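Local coordinates for protein flavin-containing monooxygenase (Allium sativum, PDB 6WPU) that probably catalyses the FAD-dependent S-oxygenation of S-allyl-L-cysteine to its sulfoxide, at residues I337-L346 and R389-F399. Numbering follows the deposited sequence.
Sequences IPWKIVPFPL and RYTHNIGHNQF. With FAD (flavin-adenine dinucleotide), chain B.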
loop_
_atom_site.group_PDB
_atom_site.type_symbol
_atom_site.label_atom_id
_atom_site.label_comp_id
_atom_site.label_asym_id
_atom_site.label_seq_id
_atom_site.Cartn_x
_atom_site.Cartn_y
_atom_site.Cartn_z
ATOM N N ILE A 337 4.189 -1.249 6.711
ATOM C CA ILE A 337 3.209 -0.378 7.367
ATOM C C ILE A 337 3.191 1.035 6.781
ATOM O O ILE A 337 2.096 1.568 6.552
ATOM C CB ILE A 337 3.446 -0.366 8.890
ATOM C CG1 ILE A 337 3.200 -1.753 9.521
ATOM C CG2 ILE A 337 2.587 0.697 9.555
ATOM C CD1 ILE A 337 1.801 -2.252 9.385
ATOM N N PRO A 338 4.329 1.705 6.557
ATOM C CA PRO A 338 4.274 3.123 6.166
ATOM C C PRO A 338 3.529 3.343 4.856
ATOM O O PRO A 338 3.399 2.446 4.024
ATOM C CB PRO A 338 5.751 3.513 6.038
ATOM C CG PRO A 338 6.471 2.550 6.990
ATOM C CD PRO A 338 5.719 1.264 6.812
ATOM N N TRP A 339 3.017 4.561 4.683
ATOM C CA TRP A 339 2.324 4.901 3.445
ATOM C C TRP A 339 2.761 6.279 2.968
ATOM O O TRP A 339 3.523 6.985 3.641
ATOM C CB TRP A 339 0.795 4.811 3.576
ATOM C CG TRP A 339 0.183 5.526 4.744
ATOM C CD1 TRP A 339 0.254 5.163 6.057
ATOM C CD2 TRP A 339 -0.643 6.702 4.697
ATOM N NE1 TRP A 339 -0.454 6.048 6.838
ATOM C CE2 TRP A 339 -1.019 7.002 6.027
ATOM C CE3 TRP A 339 -1.097 7.531 3.665
ATOM C CZ2 TRP A 339 -1.827 8.102 6.352
ATOM C CZ3 TRP A 339 -1.912 8.637 3.993
ATOM C CH2 TRP A 339 -2.261 8.904 5.323
ATOM N N LYS A 340 2.283 6.634 1.769
ATOM C CA LYS A 340 2.837 7.728 0.966
ATOM C C LYS A 340 4.325 7.489 0.694
ATOM O O LYS A 340 5.162 8.392 0.799
ATOM C CB LYS A 340 2.590 9.098 1.619
ATOM C CG LYS A 340 1.175 9.659 1.380
ATOM C CD LYS A 340 0.974 10.149 -0.057
ATOM C CE LYS A 340 -0.448 10.690 -0.285
ATOM N NZ LYS A 340 -0.657 11.336 -1.627
ATOM N N ILE A 341 4.653 6.249 0.318
ATOM C CA ILE A 341 6.040 5.830 0.157
ATOM C C ILE A 341 6.217 5.166 -1.199
ATOM O O ILE A 341 5.264 4.672 -1.806
ATOM C CB ILE A 341 6.486 4.835 1.255
ATOM C CG1 ILE A 341 5.617 3.568 1.174
ATOM C CG2 ILE A 341 6.430 5.481 2.624
ATOM C CD1 ILE A 341 6.118 2.417 1.956
ATOM N N VAL A 342 7.473 5.118 -1.642
ATOM C CA VAL A 342 7.905 4.174 -2.670
ATOM C C VAL A 342 8.085 2.819 -1.993
ATOM O O VAL A 342 9.069 2.620 -1.270
ATOM C CB VAL A 342 9.201 4.648 -3.345
ATOM C CG1 VAL A 342 9.569 3.721 -4.488
ATOM C CG2 VAL A 342 9.033 6.085 -3.831
ATOM N N PRO A 343 7.178 1.859 -2.198
ATOM C CA PRO A 343 7.122 0.693 -1.302
ATOM C C PRO A 343 8.205 -0.370 -1.469
ATOM O O PRO A 343 8.639 -0.914 -0.450
ATOM C CB PRO A 343 5.740 0.094 -1.593
ATOM C CG PRO A 343 5.397 0.568 -2.963
ATOM C CD PRO A 343 6.019 1.926 -3.105
ATOM N N PHE A 344 8.622 -0.709 -2.698
ATOM C CA PHE A 344 9.492 -1.874 -2.869
ATOM C C PHE A 344 10.839 -1.677 -2.181
ATOM O O PHE A 344 11.223 -2.543 -1.375
ATOM C CB PHE A 344 9.677 -2.234 -4.357
ATOM C CG PHE A 344 8.403 -2.658 -5.086
ATOM C CD1 PHE A 344 7.211 -2.860 -4.411
ATOM C CD2 PHE A 344 8.421 -2.848 -6.463
ATOM C CE1 PHE A 344 6.046 -3.243 -5.086
ATOM C CE2 PHE A 344 7.263 -3.223 -7.159
ATOM C CZ PHE A 344 6.067 -3.429 -6.462
ATOM N N PRO A 345 11.586 -0.583 -2.410
ATOM C CA PRO A 345 12.857 -0.427 -1.684
ATOM C C PRO A 345 12.673 -0.244 -0.185
ATOM O O PRO A 345 13.525 -0.703 0.586
ATOM C CB PRO A 345 13.504 0.807 -2.338
ATOM C CG PRO A 345 12.399 1.537 -2.987
ATOM C CD PRO A 345 11.360 0.523 -3.362
ATOM N N LEU A 346 11.588 0.404 0.258
ATOM C CA LEU A 346 11.350 0.541 1.695
ATOM C C LEU A 346 11.176 -0.827 2.368
ATOM O O LEU A 346 11.765 -1.092 3.422
ATOM C CB LEU A 346 10.129 1.434 1.941
ATOM C CG LEU A 346 9.837 1.690 3.424
ATOM C CD1 LEU A 346 9.421 3.135 3.671
ATOM C CD2 LEU A 346 8.779 0.711 3.970
ATOM N N ARG A 389 -4.229 9.546 12.590
ATOM C CA ARG A 389 -4.305 8.704 11.403
ATOM C C ARG A 389 -3.137 8.911 10.448
ATOM O O ARG A 389 -2.994 8.127 9.505
ATOM C CB ARG A 389 -5.638 8.927 10.677
ATOM C CG ARG A 389 -5.822 10.288 10.017
ATOM C CD ARG A 389 -7.247 10.408 9.422
ATOM N NE ARG A 389 -7.512 11.721 8.828
ATOM C CZ ARG A 389 -7.748 12.830 9.531
ATOM N NH1 ARG A 389 -7.746 12.790 10.861
ATOM N NH2 ARG A 389 -7.971 13.983 8.906
ATOM N N TYR A 390 -2.286 9.915 10.674
ATOM C CA TYR A 390 -1.085 10.112 9.871
ATOM C C TYR A 390 0.166 9.516 10.516
ATOM O O TYR A 390 1.279 9.835 10.083
ATOM C CB TYR A 390 -0.872 11.604 9.592
ATOM C CG TYR A 390 -2.007 12.231 8.811
ATOM C CD1 TYR A 390 -2.371 11.746 7.566
ATOM C CD2 TYR A 390 -2.727 13.293 9.332
ATOM C CE1 TYR A 390 -3.418 12.306 6.864
ATOM C CE2 TYR A 390 -3.775 13.860 8.631
ATOM C CZ TYR A 390 -4.111 13.368 7.408
ATOM O OH TYR A 390 -5.155 13.943 6.731
ATOM N N THR A 391 0.013 8.671 11.539
ATOM C CA THR A 391 1.178 8.179 12.276
ATOM C C THR A 391 2.194 7.518 11.345
ATOM O O THR A 391 3.407 7.694 11.513
ATOM C CB THR A 391 0.745 7.192 13.366
ATOM O OG1 THR A 391 -0.055 7.861 14.349
ATOM C CG2 THR A 391 1.978 6.580 14.078
ATOM N N HIS A 392 1.724 6.752 10.364
ATOM C CA HIS A 392 2.610 5.983 9.497
ATOM C C HIS A 392 2.794 6.625 8.136
ATOM O O HIS A 392 3.386 6.009 7.242
ATOM C CB HIS A 392 2.081 4.557 9.353
ATOM C CG HIS A 392 1.828 3.902 10.669
ATOM N ND1 HIS A 392 2.830 3.691 11.595
ATOM C CD2 HIS A 392 0.683 3.456 11.239
ATOM C CE1 HIS A 392 2.316 3.123 12.670
ATOM N NE2 HIS A 392 1.015 2.974 12.480
ATOM N N ASN A 393 2.281 7.843 7.960
ATOM C CA ASN A 393 2.512 8.640 6.763
ATOM C C ASN A 393 3.904 9.242 6.865
ATOM O O ASN A 393 4.157 10.067 7.745
ATOM C CB ASN A 393 1.444 9.728 6.659
ATOM C CG ASN A 393 1.570 10.570 5.403
ATOM O OD1 ASN A 393 2.667 10.817 4.899
ATOM N ND2 ASN A 393 0.440 11.021 4.897
ATOM N N ILE A 394 4.817 8.840 5.978
ATOM C CA ILE A 394 6.177 9.368 6.042
ATOM C C ILE A 394 6.610 9.907 4.678
ATOM O O ILE A 394 7.798 9.896 4.343
ATOM C CB ILE A 394 7.173 8.308 6.574
ATOM C CG1 ILE A 394 7.313 7.119 5.627
ATOM C CG2 ILE A 394 6.731 7.759 7.936
ATOM C CD1 ILE A 394 8.312 6.064 6.135
ATOM N N GLY A 395 5.654 10.421 3.901
ATOM C CA GLY A 395 5.969 10.896 2.561
ATOM C C GLY A 395 7.067 11.948 2.522
ATOM O O GLY A 395 7.908 11.940 1.621
ATOM N N HIS A 396 7.083 12.860 3.501
ATOM C CA HIS A 396 8.042 13.961 3.462
ATOM C C HIS A 396 9.474 13.467 3.640
ATOM O O HIS A 396 10.385 13.936 2.952
ATOM C CB HIS A 396 7.697 15.005 4.525
ATOM N N ASN A 397 9.701 12.516 4.543
ATOM C CA ASN A 397 11.057 12.107 4.888
ATOM C C ASN A 397 11.296 10.623 4.637
ATOM O O ASN A 397 12.110 10.005 5.327
ATOM C CB ASN A 397 11.370 12.444 6.346
ATOM N N GLN A 398 10.624 10.045 3.631
ATOM C CA GLN A 398 10.648 8.592 3.467
ATOM C C GLN A 398 12.044 8.077 3.127
ATOM O O GLN A 398 12.417 6.978 3.546
ATOM C CB GLN A 398 9.666 8.158 2.388
ATOM C CG GLN A 398 10.152 8.464 0.996
ATOM C CD GLN A 398 9.254 7.888 -0.041
ATOM O OE1 GLN A 398 9.351 6.702 -0.375
ATOM N NE2 GLN A 398 8.339 8.714 -0.551
ATOM N N PHE A 399 12.823 8.840 2.359
ATOM C CA PHE A 399 14.148 8.364 1.991
ATOM C C PHE A 399 15.154 8.574 3.108
ATOM O O PHE A 399 16.159 7.859 3.155
ATOM C CB PHE A 399 14.623 9.039 0.703
ATOM C CG PHE A 399 13.739 8.758 -0.473
ATOM C CD1 PHE A 399 13.542 7.452 -0.906
ATOM C CD2 PHE A 399 13.083 9.794 -1.135
ATOM C CE1 PHE A 399 12.727 7.179 -1.982
ATOM C CE2 PHE A 399 12.258 9.527 -2.210
ATOM C CZ PHE A 399 12.079 8.219 -2.635
HETATM P PA FAD B . -0.126 -6.622 -0.799
HETATM O O1A FAD B . 0.182 -6.371 -2.276
HETATM O O2A FAD B . -1.450 -6.388 -0.270
HETATM O O5B FAD B . 0.093 -8.066 -0.401
HETATM C C5B FAD B . -0.281 -8.703 0.815
HETATM C C4B FAD B . -0.390 -10.232 0.620
HETATM O O4B FAD B . -0.641 -10.940 1.802
HETATM C C3B FAD B . -1.458 -10.621 -0.366
HETATM O O3B FAD B . -0.949 -11.470 -1.342
HETATM C C2B FAD B . -2.480 -11.332 0.449
HETATM O O2B FAD B . -3.152 -12.317 -0.250
HETATM C C1B FAD B . -1.624 -11.905 1.541
HETATM N N9A FAD B . -2.335 -12.156 2.774
HETATM C C8A FAD B . -3.173 -11.257 3.423
HETATM N N7A FAD B . -3.666 -11.819 4.534
HETATM C C5A FAD B . -3.187 -13.127 4.648
HETATM C C6A FAD B . -3.366 -14.160 5.565
HETATM N N6A FAD B . -4.209 -13.996 6.725
HETATM N N1A FAD B . -2.722 -15.327 5.388
HETATM C C2A FAD B . -1.920 -15.542 4.313
HETATM N N3A FAD B . -1.717 -14.571 3.391
HETATM C C4A FAD B . -2.332 -13.364 3.529
HETATM N N1 FAD B . 3.216 1.204 -5.354
HETATM C C2 FAD B . 4.174 1.479 -6.393
HETATM O O2 FAD B . 5.487 1.232 -6.190
HETATM N N3 FAD B . 3.784 2.093 -7.562
HETATM C C4 FAD B . 2.454 2.377 -7.789
HETATM O O4 FAD B . 2.037 2.967 -8.936
HETATM C C4X FAD B . 1.411 1.900 -6.860
HETATM N N5 FAD B . 0.069 1.977 -7.210
HETATM C C5X FAD B . -0.891 1.482 -6.334
HETATM C C6 FAD B . -2.247 1.572 -6.682
HETATM C C7 FAD B . -3.204 1.063 -5.811
HETATM C C7M FAD B . -4.657 1.175 -6.189
HETATM C C8 FAD B . -2.826 0.476 -4.605
HETATM C C8M FAD B . -3.834 -0.069 -3.645
HETATM C C9 FAD B . -1.475 0.389 -4.254
HETATM C C9A FAD B . -0.510 0.890 -5.115
HETATM N N10 FAD B . 0.880 0.784 -4.762
HETATM C C10 FAD B . 1.855 1.282 -5.636
HETATM C "C1'" FAD B . 1.275 0.206 -3.468
HETATM C "C2'" FAD B . 1.276 -1.298 -3.291
HETATM O "O2'" FAD B . 0.539 -1.604 -2.180
HETATM C "C3'" FAD B . 2.717 -1.670 -3.021
HETATM O "O3'" FAD B . 3.309 -1.502 -4.250
HETATM C "C4'" FAD B . 2.955 -3.102 -2.554
HETATM O "O4'" FAD B . 2.265 -3.936 -3.410
HETATM C "C5'" FAD B . 2.616 -3.413 -1.092
HETATM O "O5'" FAD B . 2.578 -4.811 -1.082
HETATM P P FAD B . 2.319 -5.801 0.128
HETATM O O1P FAD B . 3.121 -7.147 -0.040
HETATM O O2P FAD B . 2.567 -4.926 1.420
HETATM O O3P FAD B . 0.675 -5.834 0.200
HETATM O O HOH W 1 -1.018 6.152 9.803
#
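A single beta bridge between Trp339 and Asn393 ties the loop that enters the FAD pocket to the loop ahead of helix 398-409. Trp339 N donates to His392 O (3.0 Å), and Trp339 O in turn accepts from Ile394 N. The indole, brought back over the partner loop by a chi1 of 50° that sets CG between the backbone N and the carbonyl carbon, covers Asn393: CB of Asn393 makes a CH-pi contact with one face of the six-membered ring, 3.9 Å from its centroid. At the indole edge, NE1 donates a hydrogen bond to the oxygen of a water, 3.0 Å away; this one water joins the indole N-H to Arg389 O, just ahead of the type I turn Tyr390-Asn393, and to His392 N within it. Asparagine suits its place because its OD1 accepts from Gly395 N (3.2 Å), forming an Asx turn, while Gly395, with no side chain to press on Lys340 CB, brings its CA against Lys340 O in a CA-H...O contact. Where His392 presents a ring face, Ile337 CG2 lies 3.6 Å from the centroid; NE2 of that imidazole is hydrogen-bonded to Val316 N and ND1 to His322 ND1, which fixes the ring's rotation.

Strand 332-334, an outermost strand of the five-stranded parallel sheet of the Rossmann-like FAD-binding domain, runs into this loop, and helix 343-358 follows it. At the helix start, Pro343 and Phe344 touch the flavin cofactor, with Pro343 CD 3.2 Å from FAD O2. Just before them, Val342 N, at the N-cap position, donates almost straight (171°) to Gln398 OE1 at 2.8 Å; the long glutamine side chain, extended beyond CG, reaches there from the start of helix 398-409. Branched Ile394 packs among apolar side chains, its CG1 on Ile341 CG2 (3.5 Å) and its CD1 on Pro338 CB and Leu346 CD1.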